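Local coordinates for protein putative NADH dehydrogenase/NAD(P)H nitroreductase (Parabacteroides distasonis, PDB 3M5K) that binds flavin mononucleotide between two subunits and is probably an oxidoreductase of the nitroreductase family, at residues 19-24 against 71-76; 13-18 against 108-113. One frame throughout, in Å; residues are numbered along the deposited sequence.

Contact 1: 19-24 against 71-76. With FMN (flavin mononucleotide), chain C.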
loop_
_atom_site.group_PDB
_atom_site.type_symbol
_atom_site.label_atom_id
_atom_site.label_comp_id
_atom_site.label_asym_id
_atom_site.label_seq_id
_atom_site.Cartn_x
_atom_site.Cartn_y
_atom_site.Cartn_z
ATOM N N ARG A 19 -3.811 6.647 17.455
ATOM C CA ARG A 19 -3.262 5.787 18.513
ATOM C C ARG A 19 -4.049 5.822 19.849
ATOM O O ARG A 19 -3.632 5.172 20.817
ATOM C CB ARG A 19 -1.815 6.167 18.750
ATOM C CG ARG A 19 -0.922 6.026 17.477
ATOM C CD ARG A 19 0.549 6.247 17.783
ATOM N NE ARG A 19 1.409 6.046 16.623
ATOM C CZ ARG A 19 1.623 6.965 15.684
ATOM N NH1 ARG A 19 1.025 8.156 15.737
ATOM N NH2 ARG A 19 2.407 6.688 14.659
ATOM N N LYS A 20 -5.162 6.560 19.879
ATOM C CA LYS A 20 -6.039 6.667 21.085
ATOM C C LYS A 20 -7.480 6.509 20.668
ATOM O O LYS A 20 -7.926 7.148 19.725
ATOM C CB LYS A 20 -5.868 8.017 21.791
ATOM C CG LYS A 20 -4.460 8.304 22.322
ATOM C CD LYS A 20 -4.304 9.791 22.778
ATOM N N TYR A 21 -8.209 5.636 21.362
ATOM C CA TYR A 21 -9.545 5.221 20.943
ATOM C C TYR A 21 -10.576 5.392 22.081
ATOM O O TYR A 21 -10.224 5.363 23.273
ATOM C CB TYR A 21 -9.523 3.754 20.473
ATOM C CG TYR A 21 -8.290 3.459 19.638
ATOM C CD1 TYR A 21 -8.172 3.947 18.322
ATOM C CD2 TYR A 21 -7.223 2.749 20.173
ATOM C CE1 TYR A 21 -7.009 3.702 17.565
ATOM C CE2 TYR A 21 -6.057 2.509 19.443
ATOM C CZ TYR A 21 -5.956 2.989 18.127
ATOM O OH TYR A 21 -4.768 2.749 17.450
ATOM N N LYS A 22 -11.835 5.563 21.691
ATOM C CA LYS A 22 -12.949 5.444 22.622
ATOM C C LYS A 22 -13.038 4.018 23.102
ATOM O O LYS A 22 -12.543 3.097 22.465
ATOM C CB LYS A 22 -14.250 5.835 21.940
ATOM C CG LYS A 22 -14.264 7.278 21.568
ATOM C CD LYS A 22 -15.595 7.683 21.021
ATOM C CE LYS A 22 -15.602 9.161 20.628
ATOM N NZ LYS A 22 -15.049 10.049 21.709
ATOM N N ASP A 23 -13.700 3.815 24.227
ATOM C CA ASP A 23 -13.744 2.491 24.799
ATOM C C ASP A 23 -14.538 1.496 23.976
ATOM O O ASP A 23 -14.241 0.293 24.019
ATOM C CB ASP A 23 -14.278 2.526 26.243
ATOM C CG ASP A 23 -14.475 1.131 26.823
ATOM O OD1 ASP A 23 -13.482 0.484 27.209
ATOM O OD2 ASP A 23 -15.638 0.678 26.876
ATOM N N ARG A 24 -15.521 1.975 23.218
ATOM C CA ARG A 24 -16.477 1.078 22.578
ATOM C C ARG A 24 -15.884 0.218 21.457
ATOM O O ARG A 24 -15.034 0.686 20.704
ATOM C CB ARG A 24 -17.690 1.853 22.053
ATOM C CG ARG A 24 -17.442 2.860 20.932
ATOM C CD ARG A 24 -18.783 3.226 20.278
ATOM N NE ARG A 24 -18.689 4.291 19.277
ATOM C CZ ARG A 24 -18.531 5.584 19.549
ATOM N NH1 ARG A 24 -18.424 6.007 20.804
ATOM N NH2 ARG A 24 -18.460 6.462 18.555
ATOM N N ALA A 71 3.955 -0.397 20.014
ATOM C CA ALA A 71 2.575 -0.816 19.862
ATOM C C ALA A 71 1.901 -0.940 21.230
ATOM O O ALA A 71 1.039 -1.789 21.453
ATOM C CB ALA A 71 2.490 -2.134 19.047
ATOM N N ARG A 72 2.243 -0.034 22.144
ATOM C CA ARG A 72 1.702 -0.128 23.510
ATOM C C ARG A 72 0.196 0.156 23.558
ATOM O O ARG A 72 -0.489 -0.262 24.505
ATOM C CB ARG A 72 2.440 0.821 24.484
ATOM C CG ARG A 72 3.927 0.656 24.576
ATOM C CD ARG A 72 4.365 -0.670 25.131
ATOM N NE ARG A 72 5.786 -0.605 25.470
ATOM C CZ ARG A 72 6.621 -1.645 25.539
ATOM N NH1 ARG A 72 6.220 -2.877 25.271
ATOM N NH2 ARG A 72 7.899 -1.440 25.854
HETATM N N MSE A 73 -0.303 0.848 22.532
HETATM C CA MSE A 73 -1.730 1.178 22.398
HETATM C C MSE A 73 -2.645 -0.042 22.250
HETATM O O MSE A 73 -3.866 0.064 22.434
HETATM C CB MSE A 73 -1.954 2.175 21.244
HETATM C CG MSE A 73 -2.071 1.577 19.836
HETATM SE SE MSE A 73 -0.373 0.885 19.236
HETATM C CE MSE A 73 0.460 2.592 18.801
ATOM N N LEU A 74 -2.065 -1.202 21.948
ATOM C CA LEU A 74 -2.822 -2.461 21.908
ATOM C C LEU A 74 -3.552 -2.726 23.244
ATOM O O LEU A 74 -4.581 -3.385 23.275
ATOM C CB LEU A 74 -1.925 -3.654 21.562
ATOM C CG LEU A 74 -1.537 -3.734 20.083
ATOM C CD1 LEU A 74 -0.413 -4.758 19.869
ATOM C CD2 LEU A 74 -2.765 -4.053 19.230
ATOM N N LYS A 75 -2.993 -2.211 24.339
ATOM C CA LYS A 75 -3.631 -2.340 25.666
ATOM C C LYS A 75 -4.910 -1.528 25.769
ATOM O O LYS A 75 -5.759 -1.820 26.622
ATOM C CB LYS A 75 -2.662 -1.903 26.766
ATOM C CG LYS A 75 -2.526 -2.942 27.832
ATOM C CD LYS A 75 -1.355 -2.688 28.752
ATOM C CE LYS A 75 -0.696 -4.009 29.158
ATOM N NZ LYS A 75 0.419 -3.728 30.100
ATOM N N GLU A 76 -5.043 -0.523 24.899
ATOM C CA GLU A 76 -6.132 0.438 24.929
ATOM C C GLU A 76 -7.131 0.305 23.777
ATOM O O GLU A 76 -7.870 1.239 23.497
ATOM C CB GLU A 76 -5.565 1.866 24.936
ATOM C CG GLU A 76 -4.451 2.095 25.968
ATOM C CD GLU A 76 -4.872 1.751 27.400
ATOM O OE1 GLU A 76 -6.093 1.805 27.715
ATOM O OE2 GLU A 76 -3.975 1.421 28.223
HETATM N N1 FMN C . 3.481 3.739 14.208
HETATM C C2 FMN C . 3.629 3.263 15.504
HETATM O O2 FMN C . 3.086 3.827 16.463
HETATM N N3 FMN C . 4.385 2.137 15.741
HETATM C C4 FMN C . 5.054 1.459 14.746
HETATM O O4 FMN C . 5.693 0.466 15.054
HETATM C C4A FMN C . 4.935 1.930 13.426
HETATM N N5 FMN C . 5.613 1.305 12.373
HETATM C C5A FMN C . 5.297 1.681 11.071
HETATM C C6 FMN C . 5.817 0.923 10.025
HETATM C C7 FMN C . 5.507 1.202 8.690
HETATM C C7M FMN C . 6.146 0.257 7.661
HETATM C C8 FMN C . 4.622 2.294 8.384
HETATM C C8M FMN C . 4.198 2.693 6.981
HETATM C C9 FMN C . 4.117 3.051 9.426
HETATM C C9A FMN C . 4.440 2.765 10.800
HETATM N N10 FMN C . 3.954 3.547 11.886
HETATM C C10 FMN C . 4.131 3.078 13.179
HETATM C "C1'" FMN C . 3.110 4.783 11.707
HETATM C "C2'" FMN C . 4.022 5.963 11.341
HETATM O "O2'" FMN C . 4.639 6.503 12.503
HETATM C "C3'" FMN C . 3.227 7.062 10.614
HETATM O "O3'" FMN C . 2.663 6.577 9.405
HETATM C "C4'" FMN C . 4.045 8.326 10.377
HETATM O "O4'" FMN C . 4.426 8.947 11.616
HETATM C "C5'" FMN C . 3.260 9.302 9.502
HETATM O "O5'" FMN C . 2.077 9.729 10.156
HETATM P P FMN C . 0.599 9.521 9.546
HETATM O O1P FMN C . 0.562 10.257 8.213
HETATM O O2P FMN C . 0.266 8.032 9.412
HETATM O O3P FMN C . -0.354 10.114 10.545
HETATM O O HOH W 1 -7.127 4.339 23.659
#
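Arg19 and Met73 face each other with CA atoms 6.2 Å apart, and Tyr21 lies opposite Glu76. Segment 19-24 is an irregular loop. Segment 71-76 contains a short 3-10 turn, tied within itself by Glu76 N to Met73 O. A water joins the backbones: it accepts from Tyr21 N and donates to Glu76 O.

Met73, modelled as selenomethionine, lies at the centre. Its CB rests 3.5 Å from Arg19 O. In the conformer described, its chain bends at chi2 and chi3, which brings CE across the Arg19 chain at a slant, 3.8 Å from Arg19 CD. CG of Met73 sits at the edge of the Tyr21 ring. Glu76 O also meets that ring in plane at its edge, 3.7 Å from Tyr21 CD2. The Tyr21 hydroxyl is hydrogen-bonded to Val18 O.

The Arg19 chain runs extended from CG to NE (chi3 177°) and delivers the guanidinium to the flavin edge bearing N1 and O2. Arg19 NE donates to FMN O2 at 2.8 Å, nearly straight at 165°. Arg19 NH2 donates to FMN N1 at 3.2 Å, in the guanidinium plane.

Across the segments, carbons pack on one another and on two carbonyl oxygens. Arg19's charge would probably stabilise negative charge on the reduced flavin.

Contact 2: 13-18 against 108-113. With FMN (flavin mononucleotide), chain C.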
loop_
_atom_site.group_PDB
_atom_site.type_symbol
_atom_site.label_atom_id
_atom_site.label_comp_id
_atom_site.label_asym_id
_atom_site.label_seq_id
_atom_site.Cartn_x
_atom_site.Cartn_y
_atom_site.Cartn_z
ATOM N N LEU A 13 -5.929 12.085 1.485
ATOM C CA LEU A 13 -5.180 13.221 2.032
ATOM C C LEU A 13 -5.468 13.515 3.540
ATOM O O LEU A 13 -4.644 14.115 4.230
ATOM C CB LEU A 13 -5.383 14.455 1.115
ATOM C CG LEU A 13 -4.839 14.314 -0.315
ATOM C CD1 LEU A 13 -5.385 15.479 -1.212
ATOM C CD2 LEU A 13 -3.270 14.190 -0.422
ATOM N N ASN A 14 -6.592 13.033 4.053
ATOM C CA ASN A 14 -6.947 13.208 5.461
ATOM C C ASN A 14 -6.617 12.047 6.388
ATOM O O ASN A 14 -6.709 12.190 7.602
ATOM C CB ASN A 14 -8.427 13.546 5.571
ATOM C CG ASN A 14 -8.715 14.939 5.047
ATOM O OD1 ASN A 14 -8.112 15.906 5.493
ATOM N ND2 ASN A 14 -9.592 15.036 4.079
ATOM N N ARG A 15 -6.251 10.895 5.825
ATOM C CA ARG A 15 -5.845 9.763 6.651
ATOM C C ARG A 15 -4.686 10.163 7.603
ATOM O O ARG A 15 -3.744 10.857 7.202
ATOM C CB ARG A 15 -5.431 8.577 5.754
ATOM C CG ARG A 15 -5.072 7.290 6.528
ATOM C CD ARG A 15 -3.883 6.497 5.859
ATOM N NE ARG A 15 -2.748 7.376 5.631
ATOM C CZ ARG A 15 -1.859 7.738 6.552
ATOM N NH1 ARG A 15 -1.922 7.235 7.778
ATOM N NH2 ARG A 15 -0.899 8.595 6.245
ATOM N N LYS A 16 -4.762 9.736 8.865
ATOM C CA LYS A 16 -3.641 9.866 9.790
ATOM C C LYS A 16 -3.591 8.673 10.724
ATOM O O LYS A 16 -4.570 7.970 10.865
ATOM C CB LYS A 16 -3.737 11.159 10.618
ATOM C CG LYS A 16 -4.898 11.197 11.667
ATOM C CD LYS A 16 -6.003 12.133 11.185
ATOM C CE LYS A 16 -7.142 11.418 10.703
ATOM N NZ LYS A 16 -8.151 12.354 10.243
ATOM N N SER A 17 -2.431 8.452 11.338
ATOM C CA SER A 17 -2.261 7.387 12.319
ATOM C C SER A 17 -3.013 7.816 13.601
ATOM O O SER A 17 -2.797 8.920 14.092
ATOM C CB SER A 17 -0.788 7.150 12.593
ATOM O OG SER A 17 -0.169 6.500 11.495
ATOM N N VAL A 18 -3.927 6.981 14.067
ATOM C CA VAL A 18 -4.681 7.237 15.288
ATOM C C VAL A 18 -4.272 6.181 16.296
ATOM O O VAL A 18 -4.348 4.963 16.024
ATOM C CB VAL A 18 -6.211 7.248 15.028
ATOM C CG1 VAL A 18 -7.005 7.415 16.363
ATOM C CG2 VAL A 18 -6.569 8.311 13.995
ATOM N N ALA A 108 -9.968 2.527 4.213
ATOM C CA ALA A 108 -11.304 2.053 4.576
ATOM C C ALA A 108 -11.688 2.536 5.977
ATOM O O ALA A 108 -12.787 3.058 6.177
ATOM C CB ALA A 108 -11.412 0.537 4.453
ATOM N N ALA A 109 -10.795 2.360 6.946
ATOM C CA ALA A 109 -11.022 2.830 8.313
ATOM C C ALA A 109 -11.337 4.322 8.360
ATOM O O ALA A 109 -12.376 4.727 8.890
ATOM C CB ALA A 109 -9.811 2.490 9.227
ATOM N N GLU A 110 -10.435 5.143 7.809
ATOM C CA GLU A 110 -10.660 6.578 7.726
ATOM C C GLU A 110 -12.022 6.903 7.110
ATOM O O GLU A 110 -12.707 7.820 7.586
ATOM C CB GLU A 110 -9.542 7.258 6.940
ATOM C CG GLU A 110 -9.618 8.787 6.876
ATOM C CD GLU A 110 -9.185 9.473 8.182
ATOM O OE1 GLU A 110 -8.368 8.930 8.972
ATOM O OE2 GLU A 110 -9.637 10.609 8.369
ATOM N N SER A 111 -12.415 6.175 6.071
ATOM C CA SER A 111 -13.661 6.437 5.367
ATOM C C SER A 111 -14.919 6.127 6.181
ATOM O O SER A 111 -15.986 6.637 5.863
ATOM C CB SER A 111 -13.714 5.694 4.024
ATOM O OG SER A 111 -14.166 4.352 4.147
HETATM N N MSE A 112 -14.780 5.300 7.214
HETATM C CA MSE A 112 -15.904 4.868 8.049
HETATM C C MSE A 112 -15.895 5.536 9.430
HETATM O O MSE A 112 -16.622 5.119 10.335
HETATM C CB MSE A 112 -15.881 3.348 8.196
HETATM C CG MSE A 112 -16.474 2.647 7.007
HETATM SE SE MSE A 112 -16.545 0.721 7.200
HETATM C CE MSE A 112 -14.620 0.430 7.026
ATOM N N GLY A 113 -15.088 6.577 9.573
ATOM C CA GLY A 113 -14.960 7.302 10.837
ATOM C C GLY A 113 -14.166 6.577 11.900
ATOM O O GLY A 113 -14.270 6.918 13.070
HETATM N N1 FMN C . 3.481 3.739 14.208
HETATM C C2 FMN C . 3.629 3.263 15.504
HETATM O O2 FMN C . 3.086 3.827 16.463
HETATM N N3 FMN C . 4.385 2.137 15.741
HETATM C C4 FMN C . 5.054 1.459 14.746
HETATM O O4 FMN C . 5.693 0.466 15.054
HETATM C C4A FMN C . 4.935 1.930 13.426
HETATM N N5 FMN C . 5.613 1.305 12.373
HETATM C C5A FMN C . 5.297 1.681 11.071
HETATM C C6 FMN C . 5.817 0.923 10.025
HETATM C C7 FMN C . 5.507 1.202 8.690
HETATM C C7M FMN C . 6.146 0.257 7.661
HETATM C C8 FMN C . 4.622 2.294 8.384
HETATM C C8M FMN C . 4.198 2.693 6.981
HETATM C C9 FMN C . 4.117 3.051 9.426
HETATM C C9A FMN C . 4.440 2.765 10.800
HETATM N N10 FMN C . 3.954 3.547 11.886
HETATM C C10 FMN C . 4.131 3.078 13.179
HETATM C "C1'" FMN C . 3.110 4.783 11.707
HETATM C "C2'" FMN C . 4.022 5.963 11.341
HETATM O "O2'" FMN C . 4.639 6.503 12.503
HETATM C "C3'" FMN C . 3.227 7.062 10.614
HETATM O "O3'" FMN C . 2.663 6.577 9.405
HETATM C "C4'" FMN C . 4.045 8.326 10.377
HETATM O "O4'" FMN C . 4.426 8.947 11.616
HETATM C "C5'" FMN C . 3.260 9.302 9.502
HETATM O "O5'" FMN C . 2.077 9.729 10.156
HETATM P P FMN C . 0.599 9.521 9.546
HETATM O O1P FMN C . 0.562 10.257 8.213
HETATM O O2P FMN C . 0.266 8.032 9.412
HETATM O O3P FMN C . -0.354 10.114 10.545
#
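Lys16 and Glu110 form the salt bridge of this contact, from the loop after helix 7-14 to the last turn of helix 94-111. Lys16 NZ donates to Glu110 OE2 at 3.0 Å, on the syn side and 16° out of the carboxylate plane. The two side chains cross at about a right angle. Lys16 is bent at chi2 and chi3, which folds its amine back over its own loop. There Lys16 NZ also donates to Asn14 O at 3.0 Å. The ammonium thus links the carboxylate to the carbonyl at the end of helix 7-14.

Van der Waals contacts fill in around this pair. Glu110 has CG anti to the backbone N (chi1 -176°) and a bend at chi2, which lays the carboxylate against the opposite backbone. Glu110 OE1 lies 3.5 Å from Arg15 CA and also touches Lys16 CE. With Glu110 replaced by an alanine, the Lys16 ammonium would probably lose its anionic mate, and a gap would be likely to open beside Arg15 CA.

A second set of polar bonds reaches the FMN phosphate. Arg15 NH1 donates to FMN O2P at 2.8 Å, in the guanidinium plane, and NH2 donates to O1P. Arg15 NH2 also bonds Ala40 O of the second subunit. Ser17 N donates to FMN O3P at 2.8 Å, almost straight at 173°. Ser17 OG donates to FMN O2P at 2.6 Å, so O2P is gripped by two residues.

Lys161, close to Arg15, also bonds FMN and probably adds to the positive field near the phosphate. Glu110 pairs with Lys16, whereas Arg15 and Ser17 serve the phosphate. The salt bridge is therefore likely to hold the phosphate-binding loop against helix 94-111.

Both contacts are partly buried, and their centres lie 16 Å apart. Contact 1 includes an exposed residue, Glu76, while no touching residue of contact 2 is exposed. Contact 2 also lies slightly nearer the centre of the chain, about 12 against 14 Å between centres. They share one run of chain: residues 13-18 lead straight into 19-24. Contact 1 is nested inside the loop closed by contact 2. The run follows FMN from its phosphate to its flavin ring. Contact 2 sets it against helix 94-111 by an ionic pair, with the second subunit nearby. Contact 1 sets it against the loop before strand 79-86 by van der Waals packing, partly against carbonyl oxygens, and a water.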